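Local coordinates for protein serine racemase (Enterococcus faecalis, PDB 4ECL) that is the cytoplasmic part of a protein of the alanine racemase family, in which a TIM-barrel domain is joined to a beta-rich C-terminal domain, at residues 255-258 against 259-263; 325-328 against 329-333; 342-345 against 346-350; 311-314 against 315-318. One frame throughout, in Å; residues are numbered along the deposited sequence.

Interaction 1: residues 255-258 against 259-263; sequences RKIK and QGESV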
ATOM      1  N   ARG A 255       3.135  28.372  -2.811  1.00 32.78           N
ATOM      2  CA  ARG A 255       2.465  29.270  -1.903  1.00 33.45           C
ATOM      3  C   ARG A 255       3.483  29.980  -1.044  1.00 36.97           C
ATOM      4  O   ARG A 255       4.428  29.354  -0.554  1.00 36.66           O
ATOM      5  CB  ARG A 255       1.486  28.509  -1.002  1.00 39.08           C
ATOM      6  CG  ARG A 255       0.782  29.424   0.002  1.00 43.11           C
ATOM      7  CD  ARG A 255      -0.311  28.719   0.817  1.00 42.78           C
ATOM      8  NE  ARG A 255      -1.359  28.114  -0.007  1.00 43.23           N
ATOM      9  CZ  ARG A 255      -2.284  28.799  -0.681  1.00 38.28           C
ATOM     10  NH1 ARG A 255      -2.287  30.129  -0.659  1.00 28.84           N
ATOM     11  NH2 ARG A 255      -3.198  28.148  -1.394  1.00 30.21           N
ATOM     12  N   LYS A 256       3.294  31.291  -0.877  1.00 39.29           N
ATOM     13  CA  LYS A 256       4.080  32.058   0.077  1.00 38.57           C
ATOM     14  C   LYS A 256       3.566  31.808   1.488  1.00 41.57           C
ATOM     15  O   LYS A 256       2.374  31.908   1.744  1.00 41.18           O
ATOM     16  CB  LYS A 256       4.011  33.554  -0.233  1.00 42.92           C
ATOM     17  CG  LYS A 256       4.729  33.966  -1.502  1.00 45.52           C
ATOM     18  CD  LYS A 256       4.791  35.473  -1.619  1.00 50.85           C
ATOM     19  CE  LYS A 256       5.495  35.890  -2.893  1.00 52.37           C
ATOM     20  NZ  LYS A 256       5.715  37.361  -2.920  1.00 60.24           N
ATOM     21  N   ILE A 257       4.469  31.482   2.399  1.00 40.72           N
ATOM     22  CA  ILE A 257       4.091  31.314   3.794  1.00 46.76           C
ATOM     23  C   ILE A 257       4.765  32.377   4.638  1.00 46.57           C
ATOM     24  O   ILE A 257       5.993  32.417   4.732  1.00 52.41           O
ATOM     25  CB  ILE A 257       4.470  29.908   4.335  1.00 47.71           C
ATOM     26  CG1 ILE A 257       3.566  28.837   3.721  1.00 48.66           C
ATOM     27  CG2 ILE A 257       4.364  29.862   5.850  1.00 46.46           C
ATOM     28  CD1 ILE A 257       2.097  29.226   3.695  1.00 45.09           C
ATOM     29  N   LYS A 258       3.965  33.239   5.249  1.00 38.27           N
ATOM     30  CA  LYS A 258       4.515  34.249   6.137  1.00 46.72           C
ATOM     31  C   LYS A 258       5.149  33.601   7.360  1.00 49.65           C
ATOM     32  O   LYS A 258       4.679  32.566   7.842  1.00 49.14           O
ATOM     33  CB  LYS A 258       3.437  35.244   6.566  1.00 54.45           C
ATOM     34  CG  LYS A 258       2.865  36.054   5.418  1.00 63.31           C
ATOM     35  CD  LYS A 258       2.035  37.228   5.923  1.00 72.57           C
ATOM     36  CE  LYS A 258       1.487  38.054   4.767  1.00 76.60           C
ATOM     37  NZ  LYS A 258       0.577  37.258   3.892  1.00 79.02           N
ATOM     38  N   GLN A 259       6.227  34.210   7.837  1.00 47.73           N
ATOM     39  CA  GLN A 259       6.871  33.801   9.074  1.00 48.98           C
ATOM     40  C   GLN A 259       5.843  33.783  10.197  1.00 49.87           C
ATOM     41  O   GLN A 259       5.144  34.768  10.417  1.00 47.44           O
ATOM     42  CB  GLN A 259       7.998  34.775   9.406  1.00 55.67           C
ATOM     43  CG  GLN A 259       8.524  34.704  10.823  1.00 60.99           C
ATOM     44  CD  GLN A 259       9.601  35.742  11.064  1.00 71.57           C
ATOM     45  OE1 GLN A 259      10.644  35.734  10.406  1.00 74.04           O
ATOM     46  NE2 GLN A 259       9.346  36.660  11.992  1.00 74.28           N
ATOM     47  N   GLY A 260       5.739  32.653  10.888  1.00 49.66           N
ATOM     48  CA  GLY A 260       4.761  32.503  11.946  1.00 52.39           C
ATOM     49  C   GLY A 260       3.603  31.610  11.538  1.00 54.46           C
ATOM     50  O   GLY A 260       2.905  31.065  12.391  1.00 56.69           O
ATOM     51  N   GLU A 261       3.402  31.452  10.233  1.00 53.01           N
ATOM     52  CA  GLU A 261       2.305  30.627   9.731  1.00 56.22           C
ATOM     53  C   GLU A 261       2.685  29.149   9.616  1.00 55.90           C
ATOM     54  O   GLU A 261       3.858  28.804   9.470  1.00 51.85           O
ATOM     55  CB  GLU A 261       1.813  31.151   8.380  1.00 56.86           C
ATOM     56  CG  GLU A 261       1.170  32.529   8.450  1.00 61.49           C
ATOM     57  CD  GLU A 261       0.617  32.986   7.113  1.00 60.82           C
ATOM     58  OE1 GLU A 261       1.055  32.454   6.071  1.00 54.28           O
ATOM     59  OE2 GLU A 261      -0.262  33.875   7.105  1.00 68.21           O
ATOM     60  N   SER A 262       1.687  28.274   9.680  1.00 57.31           N
ATOM     61  CA  SER A 262       1.938  26.845   9.539  1.00 58.03           C
ATOM     62  C   SER A 262       1.448  26.304   8.204  1.00 50.50           C
ATOM     63  O   SER A 262       0.960  27.051   7.353  1.00 51.48           O
ATOM     64  CB  SER A 262       1.261  26.063  10.665  1.00 67.25           C
ATOM     65  OG  SER A 262       1.595  24.682  10.576  1.00 67.32           O
ATOM     66  N   VAL A 263       1.588  24.996   8.030  1.00 38.67           N
ATOM     67  CA  VAL A 263       0.957  24.292   6.923  1.00 37.86           C
ATOM     68  C   VAL A 263       0.128  23.151   7.503  1.00 42.63           C
ATOM     69  O   VAL A 263       0.648  22.305   8.242  1.00 32.37           O
ATOM     70  CB  VAL A 263       1.983  23.729   5.922  1.00 37.58           C
ATOM     71  CG1 VAL A 263       1.281  22.908   4.838  1.00 32.86           C
ATOM     72  CG2 VAL A 263       2.806  24.858   5.302  1.00 36.77           C
TER

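Interaction 2: residues 325-328 against 329-333; sequences PNVK and TGSIA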
ATOM      1  N   PRO A 325      15.044  28.729  -6.402  1.00 40.89           N
ATOM      2  CA  PRO A 325      14.252  29.624  -7.263  1.00 41.97           C
ATOM      3  C   PRO A 325      13.656  28.922  -8.489  1.00 42.94           C
ATOM      4  O   PRO A 325      12.592  29.323  -8.967  1.00 44.95           O
ATOM      5  CB  PRO A 325      15.243  30.727  -7.664  1.00 38.26           C
ATOM      6  CG  PRO A 325      16.592  30.201  -7.327  1.00 44.16           C
ATOM      7  CD  PRO A 325      16.443  29.154  -6.258  1.00 40.13           C
ATOM      8  N   ASN A 326      14.304  27.865  -8.965  1.00 36.20           N
ATOM      9  CA  ASN A 326      13.832  27.179 -10.157  1.00 42.97           C
ATOM     10  C   ASN A 326      12.701  26.180  -9.873  1.00 44.48           C
ATOM     11  O   ASN A 326      12.795  25.000 -10.223  1.00 50.92           O
ATOM     12  CB  ASN A 326      14.998  26.467 -10.843  1.00 51.47           C
ATOM     13  CG  ASN A 326      14.686  26.086 -12.276  1.00 54.27           C
ATOM     14  OD1 ASN A 326      13.986  26.815 -12.991  1.00 51.96           O
ATOM     15  ND2 ASN A 326      15.197  24.934 -12.704  1.00 56.11           N
ATOM     16  N   VAL A 327      11.641  26.644  -9.221  1.00 37.75           N
ATOM     17  CA  VAL A 327      10.497  25.788  -8.936  1.00 38.05           C
ATOM     18  C   VAL A 327       9.203  26.390  -9.468  1.00 41.08           C
ATOM     19  O   VAL A 327       8.815  27.489  -9.078  1.00 37.54           O
ATOM     20  CB  VAL A 327      10.316  25.550  -7.431  1.00 40.13           C
ATOM     21  CG1 VAL A 327       9.188  24.560  -7.202  1.00 37.26           C
ATOM     22  CG2 VAL A 327      11.595  25.036  -6.818  1.00 46.24           C
ATOM     23  N   LYS A 328       8.531  25.663 -10.353  1.00 33.44           N
ATOM     24  CA  LYS A 328       7.271  26.135 -10.899  1.00 38.10           C
ATOM     25  C   LYS A 328       6.221  25.032 -10.878  1.00 30.64           C
ATOM     26  O   LYS A 328       6.540  23.875 -10.628  1.00 31.97           O
ATOM     27  CB  LYS A 328       7.475  26.673 -12.317  1.00 46.23           C
ATOM     28  CG  LYS A 328       8.160  25.708 -13.279  1.00 50.35           C
ATOM     29  CD  LYS A 328       9.037  26.488 -14.268  1.00 53.91           C
ATOM     30  CE  LYS A 328       9.681  25.587 -15.315  1.00 53.58           C
ATOM     31  NZ  LYS A 328       8.768  25.340 -16.471  1.00 52.33           N
ATOM     32  N   THR A 329       4.969  25.408 -11.105  1.00 29.88           N
ATOM     33  CA  THR A 329       3.923  24.438 -11.372  1.00 32.19           C
ATOM     34  C   THR A 329       4.403  23.576 -12.522  1.00 32.49           C
ATOM     35  O   THR A 329       4.720  24.090 -13.597  1.00 25.92           O
ATOM     36  CB  THR A 329       2.611  25.123 -11.797  1.00 37.72           C
ATOM     37  OG1 THR A 329       2.061  25.844 -10.687  1.00 40.61           O
ATOM     38  CG2 THR A 329       1.602  24.085 -12.288  1.00 32.83           C
ATOM     39  N   GLY A 330       4.490  22.271 -12.283  1.00 33.34           N
ATOM     40  CA  GLY A 330       4.960  21.356 -13.300  1.00 30.67           C
ATOM     41  C   GLY A 330       6.372  20.869 -13.046  1.00 30.10           C
ATOM     42  O   GLY A 330       6.820  19.935 -13.698  1.00 30.30           O
ATOM     43  N   SER A 331       7.078  21.500 -12.111  1.00 31.78           N
ATOM     44  CA  SER A 331       8.425  21.053 -11.763  1.00 23.95           C
ATOM     45  C   SER A 331       8.368  19.652 -11.190  1.00 28.45           C
ATOM     46  O   SER A 331       7.490  19.327 -10.385  1.00 25.08           O
ATOM     47  CB  SER A 331       9.094  21.987 -10.754  1.00 25.08           C
ATOM     48  OG  SER A 331       9.458  23.213 -11.361  1.00 36.99           O
ATOM     49  N   ILE A 332       9.314  18.829 -11.623  1.00 27.27           N
ATOM     50  CA  ILE A 332       9.409  17.459 -11.184  1.00 22.30           C
ATOM     51  C   ILE A 332      10.147  17.372  -9.859  1.00 25.90           C
ATOM     52  O   ILE A 332      11.289  17.802  -9.742  1.00 23.91           O
ATOM     53  CB  ILE A 332      10.117  16.604 -12.236  1.00 24.56           C
ATOM     54  CG1 ILE A 332       9.252  16.526 -13.492  1.00 24.78           C
ATOM     55  CG2 ILE A 332      10.371  15.192 -11.699  1.00 28.03           C
ATOM     56  CD1 ILE A 332      10.001  16.061 -14.715  1.00 27.91           C
ATOM     57  N   ALA A 333       9.474  16.814  -8.859  1.00 22.16           N
ATOM     58  CA  ALA A 333      10.115  16.476  -7.599  1.00 28.17           C
ATOM     59  C   ALA A 333      10.494  14.989  -7.607  1.00 28.07           C
ATOM     60  O   ALA A 333       9.690  14.135  -7.977  1.00 22.23           O
ATOM     61  CB  ALA A 333       9.179  16.769  -6.431  1.00 28.69           C
TER
HETATM   62  O   HOH W   1      12.311  22.788 -11.775  1.00 42.71           O
HETATM   63  O   HOH W   2       6.335  23.312 -16.339  1.00 47.84           O

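Interaction 3: residues 342-345 against 346-350; sequences EEIT and APMVA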
ATOM      1  N   GLU A 342      22.563  15.231  -6.919  1.00 34.87           N
ATOM      2  CA  GLU A 342      21.955  14.752  -5.679  1.00 33.77           C
ATOM      3  C   GLU A 342      21.262  13.396  -5.875  1.00 28.50           C
ATOM      4  O   GLU A 342      20.778  13.092  -6.964  1.00 30.18           O
ATOM      5  CB  GLU A 342      20.941  15.791  -5.175  1.00 32.36           C
ATOM      6  CG  GLU A 342      21.550  16.954  -4.406  1.00 37.42           C
ATOM      7  CD  GLU A 342      21.963  16.586  -2.985  1.00 50.43           C
ATOM      8  OE1 GLU A 342      21.571  15.499  -2.498  1.00 51.92           O
ATOM      9  OE2 GLU A 342      22.682  17.390  -2.353  1.00 54.19           O
ATOM     10  N   GLU A 343      21.214  12.583  -4.823  1.00 26.98           N
ATOM     11  CA  GLU A 343      20.469  11.314  -4.872  1.00 27.41           C
ATOM     12  C   GLU A 343      19.838  10.949  -3.533  1.00 28.13           C
ATOM     13  O   GLU A 343      20.473  11.032  -2.484  1.00 34.09           O
ATOM     14  CB  GLU A 343      21.352  10.148  -5.349  1.00 31.34           C
ATOM     15  CG  GLU A 343      20.579   8.831  -5.465  1.00 29.40           C
ATOM     16  CD  GLU A 343      21.398   7.702  -6.083  1.00 37.06           C
ATOM     17  OE1 GLU A 343      22.647   7.799  -6.133  1.00 40.38           O
ATOM     18  OE2 GLU A 343      20.782   6.718  -6.534  1.00 32.73           O
ATOM     19  N   ILE A 344      18.574  10.552  -3.579  1.00 25.64           N
ATOM     20  CA  ILE A 344      17.882  10.059  -2.402  1.00 23.57           C
ATOM     21  C   ILE A 344      17.477   8.617  -2.707  1.00 24.76           C
ATOM     22  O   ILE A 344      16.533   8.368  -3.460  1.00 27.48           O
ATOM     23  CB  ILE A 344      16.673  10.974  -2.049  1.00 39.02           C
ATOM     24  CG1 ILE A 344      15.857  10.405  -0.895  1.00 37.80           C
ATOM     25  CG2 ILE A 344      15.799  11.237  -3.264  1.00 40.05           C
ATOM     26  CD1 ILE A 344      16.483  10.636   0.463  1.00 41.23           C
ATOM     27  N   THR A 345      18.230   7.665  -2.166  1.00 23.09           N
ATOM     28  CA  THR A 345      18.020   6.258  -2.511  1.00 27.01           C
ATOM     29  C   THR A 345      16.879   5.612  -1.730  1.00 25.78           C
ATOM     30  O   THR A 345      16.528   6.055  -0.628  1.00 23.66           O
ATOM     31  CB  THR A 345      19.288   5.425  -2.282  1.00 32.91           C
ATOM     32  OG1 THR A 345      19.473   5.209  -0.878  1.00 27.75           O
ATOM     33  CG2 THR A 345      20.499   6.155  -2.845  1.00 41.87           C
ATOM     34  N   ALA A 346      16.303   4.563  -2.310  1.00 23.61           N
ATOM     35  CA  ALA A 346      15.281   3.794  -1.616  1.00 26.77           C
ATOM     36  C   ALA A 346      15.747   3.340  -0.226  1.00 23.13           C
ATOM     37  O   ALA A 346      15.004   3.476   0.732  1.00 26.37           O
ATOM     38  CB  ALA A 346      14.803   2.617  -2.463  1.00 29.75           C
ATOM     39  N   PRO A 347      16.983   2.820  -0.099  1.00 24.09           N
ATOM     40  CA  PRO A 347      17.354   2.484   1.282  1.00 29.59           C
ATOM     41  C   PRO A 347      17.376   3.668   2.257  1.00 26.97           C
ATOM     42  O   PRO A 347      16.978   3.480   3.410  1.00 27.35           O
ATOM     43  CB  PRO A 347      18.752   1.868   1.135  1.00 31.21           C
ATOM     44  CG  PRO A 347      18.749   1.285  -0.225  1.00 30.80           C
ATOM     45  CD  PRO A 347      17.913   2.218  -1.074  1.00 25.45           C
HETATM   46  N   MSE A 348      17.808   4.848   1.813  1.00 21.66           N
HETATM   47  CA  MSE A 348      17.815   6.027   2.673  1.00 22.40           C
HETATM   48  C   MSE A 348      16.389   6.384   3.125  1.00 26.20           C
HETATM   49  O   MSE A 348      16.147   6.750   4.287  1.00 25.82           O
HETATM   50  CB  MSE A 348      18.439   7.233   1.932  1.00 30.95           C
HETATM   51  CG  MSE A 348      19.955   7.144   1.723  1.00 26.74           C
HETATM   52 SE   MSE A 348      20.617   8.355   0.310  0.78 38.05          SE
HETATM   53  CE  MSE A 348      20.392  10.066   1.225  1.00 43.91           C
ATOM     54  N   VAL A 349      15.447   6.286   2.194  1.00 19.54           N
ATOM     55  CA  VAL A 349      14.073   6.643   2.485  1.00 18.63           C
ATOM     56  C   VAL A 349      13.492   5.613   3.446  1.00 26.86           C
ATOM     57  O   VAL A 349      12.759   5.967   4.361  1.00 24.60           O
ATOM     58  CB  VAL A 349      13.222   6.770   1.191  1.00 28.71           C
ATOM     59  CG1 VAL A 349      11.739   6.942   1.511  1.00 17.62           C
ATOM     60  CG2 VAL A 349      13.707   7.951   0.354  1.00 24.51           C
ATOM     61  N   ALA A 350      13.856   4.343   3.248  1.00 24.05           N
ATOM     62  CA  ALA A 350      13.343   3.275   4.078  1.00 23.36           C
ATOM     63  C   ALA A 350      13.899   3.428   5.490  1.00 25.71           C
ATOM     64  O   ALA A 350      13.189   3.222   6.468  1.00 25.15           O
ATOM     65  CB  ALA A 350      13.696   1.926   3.487  1.00 21.59           C
TER

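Interaction 4: residues 311-314 against 315-318; sequences KICM and DQLA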
ATOM      1  N   LYS A 311       2.451  17.534   8.147  1.00 31.48           N
ATOM      2  CA  LYS A 311       2.099  16.123   8.026  1.00 31.47           C
ATOM      3  C   LYS A 311       1.856  15.757   6.567  1.00 31.09           C
ATOM      4  O   LYS A 311       1.440  16.604   5.760  1.00 33.48           O
ATOM      5  CB  LYS A 311       0.852  15.810   8.850  1.00 37.16           C
ATOM      6  CG  LYS A 311       0.878  16.386  10.256  1.00 44.13           C
ATOM      7  CD  LYS A 311       2.027  15.797  11.071  1.00 49.79           C
ATOM      8  CE  LYS A 311       1.789  14.325  11.414  1.00 53.94           C
ATOM      9  NZ  LYS A 311       2.849  13.755  12.307  1.00 54.71           N
ATOM     10  N   ILE A 312       2.135  14.501   6.232  1.00 25.52           N
ATOM     11  CA  ILE A 312       1.838  13.971   4.911  1.00 22.30           C
ATOM     12  C   ILE A 312       0.376  13.561   4.858  1.00 27.78           C
ATOM     13  O   ILE A 312      -0.108  12.878   5.746  1.00 27.91           O
ATOM     14  CB  ILE A 312       2.729  12.766   4.581  1.00 22.78           C
ATOM     15  CG1 ILE A 312       4.200  13.197   4.560  1.00 27.00           C
ATOM     16  CG2 ILE A 312       2.321  12.157   3.246  1.00 19.44           C
ATOM     17  CD1 ILE A 312       5.178  12.083   4.228  1.00 19.92           C
ATOM     18  N   CYS A 313      -0.342  13.994   3.833  1.00 26.08           N
ATOM     19  CA  CYS A 313      -1.755  13.663   3.751  1.00 24.66           C
ATOM     20  C   CYS A 313      -1.972  12.432   2.900  1.00 23.23           C
ATOM     21  O   CYS A 313      -1.028  11.811   2.433  1.00 24.24           O
ATOM     22  CB  CYS A 313      -2.572  14.844   3.207  1.00 23.77           C
ATOM     23  SG  CYS A 313      -2.409  16.305   4.238  1.00 35.05           S
HETATM   24  N   MSE A 314      -3.232  12.075   2.719  1.00 30.64           N
HETATM   25  CA  MSE A 314      -3.579  10.867   1.998  1.00 31.54           C
HETATM   26  C   MSE A 314      -3.220  10.971   0.524  1.00 29.51           C
HETATM   27  O   MSE A 314      -2.765   9.993  -0.075  1.00 26.85           O
HETATM   28  CB  MSE A 314      -5.063  10.560   2.186  1.00 31.19           C
HETATM   29  CG  MSE A 314      -5.580   9.417   1.357  1.00 31.99           C
HETATM   30 SE   MSE A 314      -7.235   8.806   2.139  0.75 35.52          SE
HETATM   31  CE  MSE A 314      -8.063   8.117   0.624  1.00 22.63           C
ATOM     32  N   ASP A 315      -3.402  12.155  -0.057  1.00 26.69           N
ATOM     33  CA  ASP A 315      -3.118  12.337  -1.483  1.00 29.76           C
ATOM     34  C   ASP A 315      -2.184  13.498  -1.844  1.00 26.64           C
ATOM     35  O   ASP A 315      -1.983  13.773  -3.028  1.00 24.69           O
ATOM     36  CB  ASP A 315      -4.423  12.497  -2.262  1.00 31.94           C
ATOM     37  CG  ASP A 315      -5.579  11.780  -1.604  1.00 39.74           C
ATOM     38  OD1 ASP A 315      -5.652  10.531  -1.718  1.00 39.17           O
ATOM     39  OD2 ASP A 315      -6.409  12.474  -0.971  1.00 33.91           O
ATOM     40  N   GLN A 316      -1.630  14.186  -0.850  1.00 20.96           N
ATOM     41  CA  GLN A 316      -0.768  15.328  -1.135  1.00 27.30           C
ATOM     42  C   GLN A 316       0.154  15.586   0.033  1.00 25.06           C
ATOM     43  O   GLN A 316      -0.100  15.108   1.141  1.00 24.36           O
ATOM     44  CB  GLN A 316      -1.600  16.603  -1.394  1.00 30.33           C
ATOM     45  CG  GLN A 316      -2.348  17.112  -0.151  1.00 32.36           C
ATOM     46  CD  GLN A 316      -2.955  18.506  -0.326  1.00 35.69           C
ATOM     47  OE1 GLN A 316      -2.429  19.336  -1.061  1.00 31.56           O
ATOM     48  NE2 GLN A 316      -4.062  18.762   0.361  1.00 39.19           N
ATOM     49  N   LEU A 317       1.209  16.354  -0.222  1.00 19.22           N
ATOM     50  CA  LEU A 317       2.114  16.820   0.823  1.00 23.37           C
ATOM     51  C   LEU A 317       2.762  18.147   0.413  1.00 26.04           C
ATOM     52  O   LEU A 317       2.538  18.637  -0.699  1.00 24.58           O
ATOM     53  CB  LEU A 317       3.173  15.758   1.158  1.00 30.61           C
ATOM     54  CG  LEU A 317       4.142  15.234   0.099  1.00 26.80           C
ATOM     55  CD1 LEU A 317       5.348  16.163  -0.069  1.00 22.82           C
ATOM     56  CD2 LEU A 317       4.589  13.845   0.491  1.00 25.67           C
ATOM     57  N   ALA A 318       3.548  18.727   1.317  1.00 25.35           N
ATOM     58  CA  ALA A 318       4.150  20.029   1.085  1.00 31.39           C
ATOM     59  C   ALA A 318       5.663  20.018   1.323  1.00 31.61           C
ATOM     60  O   ALA A 318       6.150  19.394   2.269  1.00 30.84           O
ATOM     61  CB  ALA A 318       3.485  21.068   1.972  1.00 28.32           C
TER
HETATM   62  O   HOH W   3       3.046  18.199   4.049  1.00 32.24           O

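Interaction 1: residues 255-258 against 259-263
K258 and E261 close a type II beta turn where strand 245-257 runs out into a loop, and two hydrogen bonds define the closure. In the backbone bond, E261 N donates to K258 O at 2.9 Å, with an N-H...O angle of 158°. The second runs from K258 N to the carboxylate atom E261 OE1 at 3.1 Å, bent to 141° and reaching the oxygen from well above the carboxylate plane. E261 can return to K258 because its CG stands beside its own backbone N (chi1 -66°) and the chain beyond is extended.

Van der Waals contact accompanies these bonds. The side chains of K258 and E261 run side by side in the same direction, K258 CB lying 3.7 Å from E261 CD. The buried I257 sets CG2 at 3.8 Å from E261 CB, and its CG1 makes an apolar contact with V263 CG2 at 4.3 Å. H131 of the second subunit packs on I257, E261 and V263, which places the turn at the subunit interface.

The charged ends do not meet: K258 NZ stays 4.7 Å from E261 OE2, a separation at which opposite charges may still attract weakly. The positive phi of G260 suits the third position of the turn. Chemically, E261 thus serves K258 twice, through its backbone N-H and its carboxylate, which ties the side chain as well as the backbone to the bend.

Interaction 2: residues 325-328 against 329-333
A type II beta turn from K328 to S331 leads the chain into strand 332-334, which belongs to the mixed sheet of the C-terminal domain. The turn is closed by S331 N donating to K328 O at 2.9 Å, from above the carbonyl plane (42° out of it). A second, straighter bond crosses the same ends: K328 N gives its hydrogen to S331 OG at 2.8 Å, with an N-H...O angle of 173°. S331 OG is brought there by a chi1 of -72°, which sets the hydroxyl beside its own backbone N and near the start of the turn. K328 CG also packs on this hydroxyl, 3.4 Å from S331 OG. G330 takes a positive phi at the third position.

Two waters extend the closure. One donates to N326 O at 2.7 Å and is also hydrogen-bonded to S331 OG; the other accepts from K328 NZ at 3.2 Å and donates to T329 O. Toward the sheet, V327 and S331 touch V251 of strand 245-257, while T329 packs on Y86 of the second subunit. The S331 hydroxyl therefore receives a backbone N-H and holds a water as well, which would restrain its rotation at this surface bend.

Interaction 3: residues 342-345 against 346-350
T345 caps helix 346-352 at its N terminus, directly after strand 342-344, and its contact with M348 and V349 marks the passage from strand to helix. The short strand and helix segments make an angle of 55°. In the capping bond M348 N donates to T345 OG1 at 3.2 Å, with a nearly straight N-H...O angle of 161°. A chi1 of 75° places OG1 between the backbone N and the carbonyl carbon, aimed at the first helical turn. From the other end of the residue, T345 O accepts from V349 N at 3.0 Å, nearly in line with the carbonyl bond.

The tight part is buried. There I344 and V349 meet at about a right angle, I344 CG1 being 3.5 Å from V349 CG2, closer than usual for two carbons. Y298 and L300 of strand 298-301 cover I344, and L360 of helix 357-362 lies on V349.

M348, an exposed selenomethionine, forms the solvent side. Its chain lies across T345 at about a right angle and is still close there, with CG 3.3 Å from T345 OG1. Beyond the bend at chi3 the fit is looser, CE resting 4.0 Å from I344 CD1.

P347 belongs to the cap itself: its ring atom CD approaches T345 OG1 to 3.4 Å.

Interaction 4: residues 311-314 against 315-318
With chi1 of -62° at I312 and 59° at L317, the two branched side chains come to lie side by side, pointing the same way across a tight chain reversal that feeds strand 317-320 of the C-terminal beta domain. I312 CG2 sits anti to its backbone N and touches L317 CD2 at 3.9 Å; the same methyl of L317 also faces I312 CG1. Both residues are buried, and F288 packs on L317 from a loop.

The reversal itself is fastened by C313 N donating to Q316 O at 2.9 Å, the N-H standing nearly end-on to the carbonyl although the angle at hydrogen is only 143°. C313 CB comes within 3.2 Å of Q316 O and meets Q316 CG more loosely.

At the apex M314, a selenomethionine, stretches out alongside D315, whose OD1 is 3.3 Å from M314 CG. D315 OD1 also forms a salt bridge with R367, which would help hold the carboxylate in place. The second subunit covers this edge, its R132 packing on C313 and Q316 and giving a hydrogen bond to K311 O, its K38 packing on M314.

At the open end of the reversal the two arms are bridged through a water, which donates to K311 O at 2.8 Å and accepts from A318 N at 2.8 Å.

All four contacts are local turns or caps within the C-terminal domain, and interactions 1, 2 and 4 reach one mixed sheet. Interactions 1 and 4 are the pair that touch, V263 CG1 meeting A318 CB at 4.1 Å, with centres about 16 Å apart. Both also meet R132 of the second subunit, through R255 and K311. Interactions 1 and 2 each contain a type II turn with a side-chain acceptor at its fourth residue, one after strand 245-257 and one before its neighbour 332-334, centres about 19 Å apart. Interaction 3 has no touch with the others: its nearest atoms lie about 8 Å from 325-333, and no other chain of the assembly reaches it.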